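Local coordinates for protein disulfide isomerase (Salmonella enterica subsp. enterica serovar Typhimurium, PDB 3L9U) that probably forms disulfide bonds in other proteins by passing on its own, as the DsbL half of a redox pair with DsbI that serves the sulfotransferase AssT, at residues 15-20 with 159-164; 46-51 with 192-197; 71-76 with 103-108. All blocks are in the same frame, centred on the assembly; numbering follows the deposited sequence.

Contact 1. Residues 15-20 with 159-164; sequences LEKPIP and AYDVAK
Val162 meets the loop 15-20 through one methyl, CG2, which Leu15 and Ile19 both approach. Ile19 crosses Val162 at about a right angle: its CD1 lies 4.1 Å from Val162 CG2, and its CG1 is hardly farther. Leu15 brings a single branch, with CD1 at 4.3 Å from Val162 CG2. Valine CG1 is anti to the backbone N (chi1 176°), which leaves CG2, anti to the carbonyl carbon, as the branch the loop meets.

Toward solvent the contact becomes polar. Lys17 is fully extended, and its NZ stops 4.4 Å from Asp161 OD2, too far for a salt bridge. A water fills in, accepting from Lys17 NZ at 3.1 Å and donating to Asp161 OD2 at 2.8 Å. The other carboxylate oxygen, Asp161 OD1, makes a salt bridge with Lys164 NZ, 3.1 Å away and weak as a hydrogen bond, so the aspartate sits between two lysines.

Backbone hydrogen bonds of Leu15 with Lys176 and of Ile19 with Gly175 tie the loop to the turn between strands 170-173 and 177-179. Val162 rests on Ala170 and Val172, and Ile19 on Ile27, which places helix 159-166 and the loop against strands 170-173 and 25-30 of the thioredoxin-fold sheet.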
loop_
_atom_site.group_PDB
_atom_site.type_symbol
_atom_site.label_atom_id
_atom_site.label_comp_id
_atom_site.label_asym_id
_atom_site.label_seq_id
_atom_site.Cartn_x
_atom_site.Cartn_y
_atom_site.Cartn_z
ATOM N N LEU A 15 -16.167 -3.917 7.247
ATOM C CA LEU A 15 -16.141 -2.456 7.245
ATOM C C LEU A 15 -17.539 -1.871 7.151
ATOM O O LEU A 15 -18.337 -2.302 6.326
ATOM C CB LEU A 15 -15.320 -1.937 6.066
ATOM C CG LEU A 15 -13.804 -2.141 6.142
ATOM C CD1 LEU A 15 -13.167 -1.822 4.795
ATOM C CD2 LEU A 15 -13.168 -1.316 7.264
ATOM N N GLU A 16 -17.827 -0.881 7.992
ATOM C CA GLU A 16 -19.078 -0.136 7.901
ATOM C C GLU A 16 -19.218 0.548 6.538
ATOM O O GLU A 16 -20.317 0.625 5.971
ATOM C CB GLU A 16 -19.139 0.907 9.017
ATOM C CG GLU A 16 -20.423 1.671 9.065
ATOM C CD GLU A 16 -20.489 2.627 10.230
ATOM O OE1 GLU A 16 -19.551 2.637 11.066
ATOM O OE2 GLU A 16 -21.492 3.363 10.308
ATOM N N LYS A 17 -18.097 1.047 6.027
ATOM C CA LYS A 17 -18.057 1.708 4.740
ATOM C C LYS A 17 -17.028 1.012 3.860
ATOM O O LYS A 17 -15.837 1.306 3.925
ATOM C CB LYS A 17 -17.702 3.186 4.918
ATOM C CG LYS A 17 -17.677 3.965 3.624
ATOM C CD LYS A 17 -17.347 5.427 3.879
ATOM C CE LYS A 17 -17.310 6.209 2.586
ATOM N NZ LYS A 17 -16.996 7.645 2.842
ATOM N N PRO A 18 -17.487 0.066 3.044
ATOM C CA PRO A 18 -16.553 -0.663 2.184
ATOM C C PRO A 18 -15.819 0.255 1.229
ATOM O O PRO A 18 -16.311 1.334 0.876
ATOM C CB PRO A 18 -17.460 -1.620 1.408
ATOM C CG PRO A 18 -18.676 -1.759 2.245
ATOM C CD PRO A 18 -18.864 -0.440 2.934
ATOM N N ILE A 19 -14.636 -0.176 0.815
ATOM C CA ILE A 19 -13.930 0.494 -0.267
ATOM C C ILE A 19 -14.604 0.053 -1.561
ATOM O O ILE A 19 -14.693 -1.140 -1.852
ATOM C CB ILE A 19 -12.436 0.120 -0.282
ATOM C CG1 ILE A 19 -11.758 0.568 1.025
ATOM C CG2 ILE A 19 -11.744 0.723 -1.501
ATOM C CD1 ILE A 19 -10.311 0.116 1.144
ATOM N N PRO A 20 -15.124 1.012 -2.332
ATOM C CA PRO A 20 -15.877 0.633 -3.531
ATOM C C PRO A 20 -14.984 0.144 -4.673
ATOM O O PRO A 20 -13.785 0.430 -4.692
ATOM C CB PRO A 20 -16.590 1.929 -3.919
ATOM C CG PRO A 20 -15.789 3.015 -3.326
ATOM C CD PRO A 20 -15.103 2.467 -2.103
ATOM N N ALA A 159 -8.586 5.743 2.328
ATOM C CA ALA A 159 -7.651 5.087 3.244
ATOM C C ALA A 159 -7.792 5.562 4.683
ATOM O O ALA A 159 -7.608 4.790 5.623
ATOM C CB ALA A 159 -6.213 5.275 2.772
ATOM N N TYR A 160 -8.115 6.836 4.860
ATOM C CA TYR A 160 -8.156 7.403 6.198
ATOM C C TYR A 160 -9.156 6.710 7.131
ATOM O O TYR A 160 -8.805 6.307 8.244
ATOM C CB TYR A 160 -8.439 8.903 6.147
ATOM C CG TYR A 160 -8.535 9.500 7.521
ATOM C CD1 TYR A 160 -9.767 9.809 8.077
ATOM C CD2 TYR A 160 -7.397 9.709 8.284
ATOM C CE1 TYR A 160 -9.860 10.342 9.344
ATOM C CE2 TYR A 160 -7.478 10.244 9.552
ATOM C CZ TYR A 160 -8.714 10.556 10.078
ATOM O OH TYR A 160 -8.802 11.087 11.343
ATOM N N ASP A 161 -10.399 6.570 6.686
ATOM C CA ASP A 161 -11.409 5.931 7.531
ATOM C C ASP A 161 -11.086 4.468 7.846
ATOM O O ASP A 161 -11.478 3.958 8.893
ATOM C CB ASP A 161 -12.806 6.061 6.918
ATOM C CG ASP A 161 -13.367 7.470 7.036
ATOM O OD1 ASP A 161 -12.879 8.245 7.889
ATOM O OD2 ASP A 161 -14.304 7.800 6.282
ATOM N N VAL A 162 -10.375 3.794 6.945
ATOM C CA VAL A 162 -9.939 2.423 7.208
ATOM C C VAL A 162 -8.787 2.417 8.217
ATOM O O VAL A 162 -8.793 1.629 9.173
ATOM C CB VAL A 162 -9.486 1.704 5.922
ATOM C CG1 VAL A 162 -8.952 0.309 6.245
ATOM C CG2 VAL A 162 -10.633 1.629 4.915
ATOM N N ALA A 163 -7.798 3.289 8.003
ATOM C CA ALA A 163 -6.642 3.383 8.906
ATOM C C ALA A 163 -7.016 3.709 10.361
ATOM O O ALA A 163 -6.323 3.280 11.292
ATOM C CB ALA A 163 -5.620 4.411 8.377
ATOM N N LYS A 164 -8.100 4.470 10.546
ATOM C CA LYS A 164 -8.579 4.866 11.876
ATOM C C LYS A 164 -8.919 3.693 12.774
ATOM O O LYS A 164 -8.870 3.801 14.006
ATOM C CB LYS A 164 -9.858 5.706 11.766
ATOM C CG LYS A 164 -9.677 7.159 11.435
ATOM C CD LYS A 164 -11.010 7.891 11.603
ATOM C CE LYS A 164 -12.108 7.249 10.755
ATOM N NZ LYS A 164 -13.431 7.914 10.941
HETATM O O HOH W 1 -14.027 7.082 3.638
#

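Contact 2. Residues 46-51 with 192-197; sequences GPVSDK and ELVREL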
loop_
_atom_site.group_PDB
_atom_site.type_symbol
_atom_site.label_atom_id
_atom_site.label_comp_id
_atom_site.label_asym_id
_atom_site.label_seq_id
_atom_site.Cartn_x
_atom_site.Cartn_y
_atom_site.Cartn_z
ATOM N N GLY A 46 4.774 -9.565 0.649
ATOM C CA GLY A 46 5.129 -10.268 -0.570
ATOM C C GLY A 46 4.707 -11.727 -0.587
ATOM O O GLY A 46 3.996 -12.169 -1.493
ATOM N N PRO A 47 5.142 -12.495 0.418
ATOM C CA PRO A 47 4.779 -13.914 0.417
ATOM C C PRO A 47 3.277 -14.148 0.512
ATOM O O PRO A 47 2.772 -15.072 -0.135
ATOM C CB PRO A 47 5.494 -14.455 1.658
ATOM C CG PRO A 47 6.674 -13.550 1.812
ATOM C CD PRO A 47 6.187 -12.189 1.409
ATOM N N VAL A 48 2.568 -13.358 1.313
ATOM C CA VAL A 48 1.116 -13.513 1.375
ATOM C C VAL A 48 0.469 -13.189 0.023
ATOM O O VAL A 48 -0.365 -13.958 -0.485
ATOM C CB VAL A 48 0.490 -12.668 2.511
ATOM C CG1 VAL A 48 -1.030 -12.686 2.417
ATOM C CG2 VAL A 48 0.953 -13.200 3.880
ATOM N N SER A 49 0.859 -12.067 -0.576
ATOM C CA SER A 49 0.326 -11.716 -1.893
ATOM C C SER A 49 0.591 -12.796 -2.947
ATOM O O SER A 49 -0.280 -13.092 -3.768
ATOM C CB SER A 49 0.864 -10.364 -2.366
ATOM O OG SER A 49 0.432 -9.338 -1.497
ATOM N N ASP A 50 1.770 -13.369 -2.911
ATOM C CA ASP A 50 2.074 -14.429 -3.840
ATOM C C ASP A 50 1.167 -15.621 -3.671
ATOM O O ASP A 50 0.721 -16.186 -4.607
ATOM C CB ASP A 50 3.504 -14.866 -3.682
ATOM C CG ASP A 50 4.483 -13.854 -4.198
ATOM O OD1 ASP A 50 5.643 -13.932 -3.799
ATOM O OD2 ASP A 50 4.138 -12.986 -5.018
ATOM N N LYS A 51 0.932 -15.992 -2.443
ATOM C CA LYS A 51 0.089 -17.149 -2.138
ATOM C C LYS A 51 -1.371 -16.975 -2.561
ATOM O O LYS A 51 -2.072 -17.962 -2.771
ATOM C CB LYS A 51 0.149 -17.501 -0.651
ATOM C CG LYS A 51 1.443 -18.166 -0.211
ATOM C CD LYS A 51 1.447 -18.351 1.297
ATOM C CE LYS A 51 2.700 -19.057 1.767
ATOM N NZ LYS A 51 2.788 -20.450 1.227
ATOM N N GLU A 192 -4.395 -17.988 4.060
ATOM C CA GLU A 192 -5.671 -18.708 4.095
ATOM C C GLU A 192 -6.824 -17.812 4.545
ATOM O O GLU A 192 -7.947 -17.948 4.063
ATOM C CB GLU A 192 -5.565 -19.961 4.964
ATOM C CG GLU A 192 -4.713 -21.030 4.329
ATOM C CD GLU A 192 -5.201 -21.418 2.942
ATOM O OE1 GLU A 192 -6.431 -21.576 2.761
ATOM O OE2 GLU A 192 -4.347 -21.567 2.036
ATOM N N LEU A 193 -6.543 -16.893 5.462
ATOM C CA LEU A 193 -7.538 -15.909 5.882
ATOM C C LEU A 193 -7.991 -15.072 4.685
ATOM O O LEU A 193 -9.191 -14.888 4.449
ATOM C CB LEU A 193 -6.967 -15.017 6.985
ATOM C CG LEU A 193 -7.811 -13.816 7.410
ATOM C CD1 LEU A 193 -9.232 -14.232 7.830
ATOM C CD2 LEU A 193 -7.099 -13.054 8.520
ATOM N N VAL A 194 -7.027 -14.559 3.929
ATOM C CA VAL A 194 -7.356 -13.811 2.715
ATOM C C VAL A 194 -8.187 -14.652 1.734
ATOM O O VAL A 194 -9.173 -14.161 1.184
ATOM C CB VAL A 194 -6.087 -13.258 2.018
ATOM C CG1 VAL A 194 -6.419 -12.692 0.626
ATOM C CG2 VAL A 194 -5.414 -12.204 2.923
ATOM N N ARG A 195 -7.802 -15.912 1.518
ATOM C CA ARG A 195 -8.537 -16.764 0.579
ATOM C C ARG A 195 -9.966 -17.008 1.052
ATOM O O ARG A 195 -10.906 -17.005 0.257
ATOM C CB ARG A 195 -7.813 -18.093 0.364
ATOM C CG ARG A 195 -6.398 -17.938 -0.165
ATOM C CD ARG A 195 -5.713 -19.283 -0.340
ATOM N NE ARG A 195 -6.282 -20.016 -1.460
ATOM C CZ ARG A 195 -5.904 -19.867 -2.725
ATOM N NH1 ARG A 195 -4.941 -19.008 -3.045
ATOM N NH2 ARG A 195 -6.493 -20.581 -3.674
ATOM N N GLU A 196 -10.127 -17.214 2.352
ATOM C CA GLU A 196 -11.450 -17.407 2.940
ATOM C C GLU A 196 -12.324 -16.163 2.752
ATOM O O GLU A 196 -13.500 -16.257 2.376
ATOM C CB GLU A 196 -11.296 -17.730 4.428
ATOM C CG GLU A 196 -12.593 -17.972 5.181
ATOM C CD GLU A 196 -12.354 -18.702 6.494
ATOM O OE1 GLU A 196 -11.768 -19.807 6.461
ATOM O OE2 GLU A 196 -12.747 -18.175 7.560
ATOM N N LEU A 197 -11.751 -14.994 3.008
ATOM C CA LEU A 197 -12.504 -13.750 2.885
ATOM C C LEU A 197 -12.844 -13.456 1.429
ATOM O O LEU A 197 -13.914 -12.920 1.123
ATOM C CB LEU A 197 -11.702 -12.589 3.474
ATOM C CG LEU A 197 -11.476 -12.673 4.987
ATOM C CD1 LEU A 197 -10.572 -11.548 5.473
ATOM C CD2 LEU A 197 -12.817 -12.669 5.732
#
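Arg195 reaches across to helix 45-52 and sets its NH1 3.1 Å from Lys51 O, the carbonyl oxygen lying at the edge of the guanidinium and near its plane. Deeper in, the two helices meet through a pair of valine methyls, Val48 CG1 and Val194 CG2, at a loose 4.4 Å. The backbones stay well apart, with Val48 CA and Val194 CA 8.6 Å from each other, so the contact depends on side chains reaching across, the arginine's as far as a main-chain oxygen.

The shape of the arginine explains its reach. The chain leaves its helix with CG beside the backbone N, then bends at chi3 (71°), which turns the guanidinium toward the last turn of helix 45-52. What anchors it there is Asp54, just beyond that helix, whose OD1 forms a salt bridge with NH1. Leu55 and Val52 touch the side chain as well. Lys51 runs alongside the opposite helix, against Ile187 and Ala191, while its amine makes a long, weak ion pair with Asp188.

The valines have their own backing: Val48 also packs on Met190, and Val194 on Val52 and on Ile179 of strand 177-179. Helix 187-198 thus rests on strand 177-179 with one flank and on helix 45-52 with another.

Chemically, the contact divides into a buried apolar strip and a charged border. The same NH1 lies near a backbone carbonyl at a helix C-terminal turn and is paired with Asp54, so the arginine's positive charge would probably be favoured by both the carboxylate and the negative end of the helix dipole.

Contact 3. Residues 71-76 with 103-108; sequences KQASEV and FAWYAA
The all-helical part of a DsbA-like protein, inserted into the thioredoxin fold, is where helices 70-86 and 97-111 pack, and Trp105 carries their contact. Its indole points at the first helix with the six-membered ring leading, and the far corner, CH2, does most of the touching. Val76 meets that ring at its edge, in plane: its CB is 3.5 Å from Trp105 CH2, and Val76 CG1 is equally close to the same carbon. CG2 also comes within 3.8 Å of Trp105 CH2. CB and CG2 lie in the ring plane, while CG1, set anti to the backbone N (chi1 170°), is swung close to CH2 on the side away from Ala73.

One turn earlier, Ala73 approaches the same ring from above. Its CB stands over one face, displaced toward the rim, and lies 4.3 Å from Trp105 CZ3. Valine and alanine thus bracket the ring corner by edge and face.

At the other end of the indole, NE1 donates to the carbonyl of Phe125 in helix 122-133, and the Phe125 ring stacks on the tryptophan. Phe77 meets it edge-to-face, and Thr128 touches it too.

The chemistry is that of a mixed-character side chain in a buried apolar setting. The NE1 bond satisfies the indole's single polar atom and restrains its rotation, leaving its hydrocarbon corner to be held by dispersion contacts with Val76 and Ala73.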
loop_
_atom_site.group_PDB
_atom_site.type_symbol
_atom_site.label_atom_id
_atom_site.label_comp_id
_atom_site.label_asym_id
_atom_site.label_seq_id
_atom_site.Cartn_x
_atom_site.Cartn_y
_atom_site.Cartn_z
ATOM N N LYS A 71 1.027 13.241 0.967
ATOM C CA LYS A 71 0.455 13.406 -0.363
ATOM C C LYS A 71 1.517 13.337 -1.454
ATOM O O LYS A 71 1.264 12.799 -2.531
ATOM C CB LYS A 71 -0.364 14.692 -0.476
ATOM C CG LYS A 71 -1.076 14.858 -1.824
ATOM C CD LYS A 71 -2.140 13.794 -2.062
ATOM C CE LYS A 71 -2.811 13.973 -3.422
ATOM N NZ LYS A 71 -3.571 15.250 -3.514
ATOM N N GLN A 72 2.706 13.872 -1.184
ATOM C CA GLN A 72 3.792 13.775 -2.157
ATOM C C GLN A 72 4.131 12.307 -2.426
ATOM O O GLN A 72 4.329 11.903 -3.574
ATOM C CB GLN A 72 5.046 14.523 -1.685
ATOM C CG GLN A 72 4.945 16.039 -1.755
ATOM C CD GLN A 72 4.249 16.641 -0.551
ATOM O OE1 GLN A 72 3.844 15.930 0.362
ATOM N NE2 GLN A 72 4.122 17.962 -0.540
ATOM N N ALA A 73 4.212 11.515 -1.359
ATOM C CA ALA A 73 4.473 10.091 -1.501
ATOM C C ALA A 73 3.360 9.420 -2.302
ATOM O O ALA A 73 3.627 8.602 -3.183
ATOM C CB ALA A 73 4.613 9.438 -0.133
ATOM N N SER A 74 2.114 9.747 -1.978
ATOM C CA SER A 74 0.989 9.177 -2.707
ATOM C C SER A 74 1.092 9.479 -4.202
ATOM O O SER A 74 0.845 8.611 -5.043
ATOM C CB SER A 74 -0.348 9.708 -2.169
ATOM O OG SER A 74 -0.647 9.165 -0.897
ATOM N N GLU A 75 1.426 10.722 -4.529
ATOM C CA GLU A 75 1.511 11.131 -5.924
ATOM C C GLU A 75 2.573 10.321 -6.650
ATOM O O GLU A 75 2.333 9.801 -7.738
ATOM C CB GLU A 75 1.785 12.637 -6.033
ATOM C CG GLU A 75 0.593 13.473 -5.584
ATOM C CD GLU A 75 0.874 14.959 -5.567
ATOM O OE1 GLU A 75 2.057 15.345 -5.441
ATOM O OE2 GLU A 75 -0.096 15.738 -5.666
ATOM N N VAL A 76 3.748 10.197 -6.037
ATOM C CA VAL A 76 4.806 9.403 -6.637
ATOM C C VAL A 76 4.399 7.929 -6.754
ATOM O O VAL A 76 4.579 7.320 -7.805
ATOM C CB VAL A 76 6.128 9.546 -5.863
ATOM C CG1 VAL A 76 7.152 8.523 -6.356
ATOM C CG2 VAL A 76 6.658 10.978 -5.989
ATOM N N PHE A 103 10.766 1.347 -0.774
ATOM C CA PHE A 103 11.784 0.917 0.176
ATOM C C PHE A 103 12.860 1.977 0.424
ATOM O O PHE A 103 13.444 2.018 1.507
ATOM C CB PHE A 103 12.372 -0.444 -0.202
ATOM C CG PHE A 103 11.485 -1.588 0.187
ATOM C CD1 PHE A 103 11.468 -2.047 1.492
ATOM C CD2 PHE A 103 10.629 -2.168 -0.733
ATOM C CE1 PHE A 103 10.636 -3.082 1.869
ATOM C CE2 PHE A 103 9.793 -3.211 -0.364
ATOM C CZ PHE A 103 9.800 -3.669 0.938
ATOM N N ALA A 104 13.099 2.848 -0.556
ATOM C CA ALA A 104 14.025 3.959 -0.348
ATOM C C ALA A 104 13.489 4.906 0.723
ATOM O O ALA A 104 14.226 5.353 1.611
ATOM C CB ALA A 104 14.279 4.707 -1.651
ATOM N N TRP A 105 12.196 5.200 0.646
ATOM C CA TRP A 105 11.563 6.046 1.653
ATOM C C TRP A 105 11.483 5.375 3.025
ATOM O O TRP A 105 11.727 6.017 4.045
ATOM C CB TRP A 105 10.179 6.504 1.194
ATOM C CG TRP A 105 10.208 7.741 0.336
ATOM C CD1 TRP A 105 11.002 8.841 0.508
ATOM C CD2 TRP A 105 9.383 8.014 -0.806
ATOM N NE1 TRP A 105 10.732 9.771 -0.468
ATOM C CE2 TRP A 105 9.742 9.289 -1.286
ATOM C CE3 TRP A 105 8.382 7.298 -1.477
ATOM C CZ2 TRP A 105 9.129 9.871 -2.396
ATOM C CZ3 TRP A 105 7.774 7.870 -2.577
ATOM C CH2 TRP A 105 8.150 9.149 -3.029
ATOM N N TYR A 106 11.146 4.091 3.057
ATOM C CA TYR A 106 11.121 3.363 4.323
ATOM C C TYR A 106 12.488 3.440 5.015
ATOM O O TYR A 106 12.587 3.744 6.210
ATOM C CB TYR A 106 10.779 1.891 4.082
ATOM C CG TYR A 106 9.311 1.508 3.978
ATOM C CD1 TYR A 106 8.307 2.217 4.648
ATOM C CD2 TYR A 106 8.938 0.385 3.249
ATOM C CE1 TYR A 106 6.970 1.820 4.562
ATOM C CE2 TYR A 106 7.614 -0.020 3.162
ATOM C CZ TYR A 106 6.634 0.693 3.821
ATOM O OH TYR A 106 5.325 0.258 3.748
ATOM N N ALA A 107 13.544 3.149 4.260
ATOM C CA ALA A 107 14.893 3.161 4.816
ATOM C C ALA A 107 15.259 4.560 5.296
ATOM O O ALA A 107 15.732 4.742 6.419
ATOM C CB ALA A 107 15.903 2.668 3.788
ATOM N N ALA A 108 15.039 5.556 4.448
ATOM C CA ALA A 108 15.392 6.919 4.819
ATOM C C ALA A 108 14.667 7.340 6.092
ATOM O O ALA A 108 15.278 7.870 7.017
ATOM C CB ALA A 108 15.088 7.904 3.667
#

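From the N terminus, the loop 15-20 comes first and waits for 159-164, closing contact 1 across 138 residues. Residues 46-51 follow and pair with 192-197 near the C terminus; because 192-197 comes after 159-164, contacts 1 and 2 cross. Contact 3 is local by comparison, joining 71-76 to 103-108, and nests inside the loops of both others. Contact 1 joins a loop to helix 159-166 and contact 2 joins two helices, both within the thioredoxin fold, while contact 3 belongs to the helical insertion, across the chain's centre from contact 2. None touches another: their nearest atoms stay about 8 to 9 Å apart.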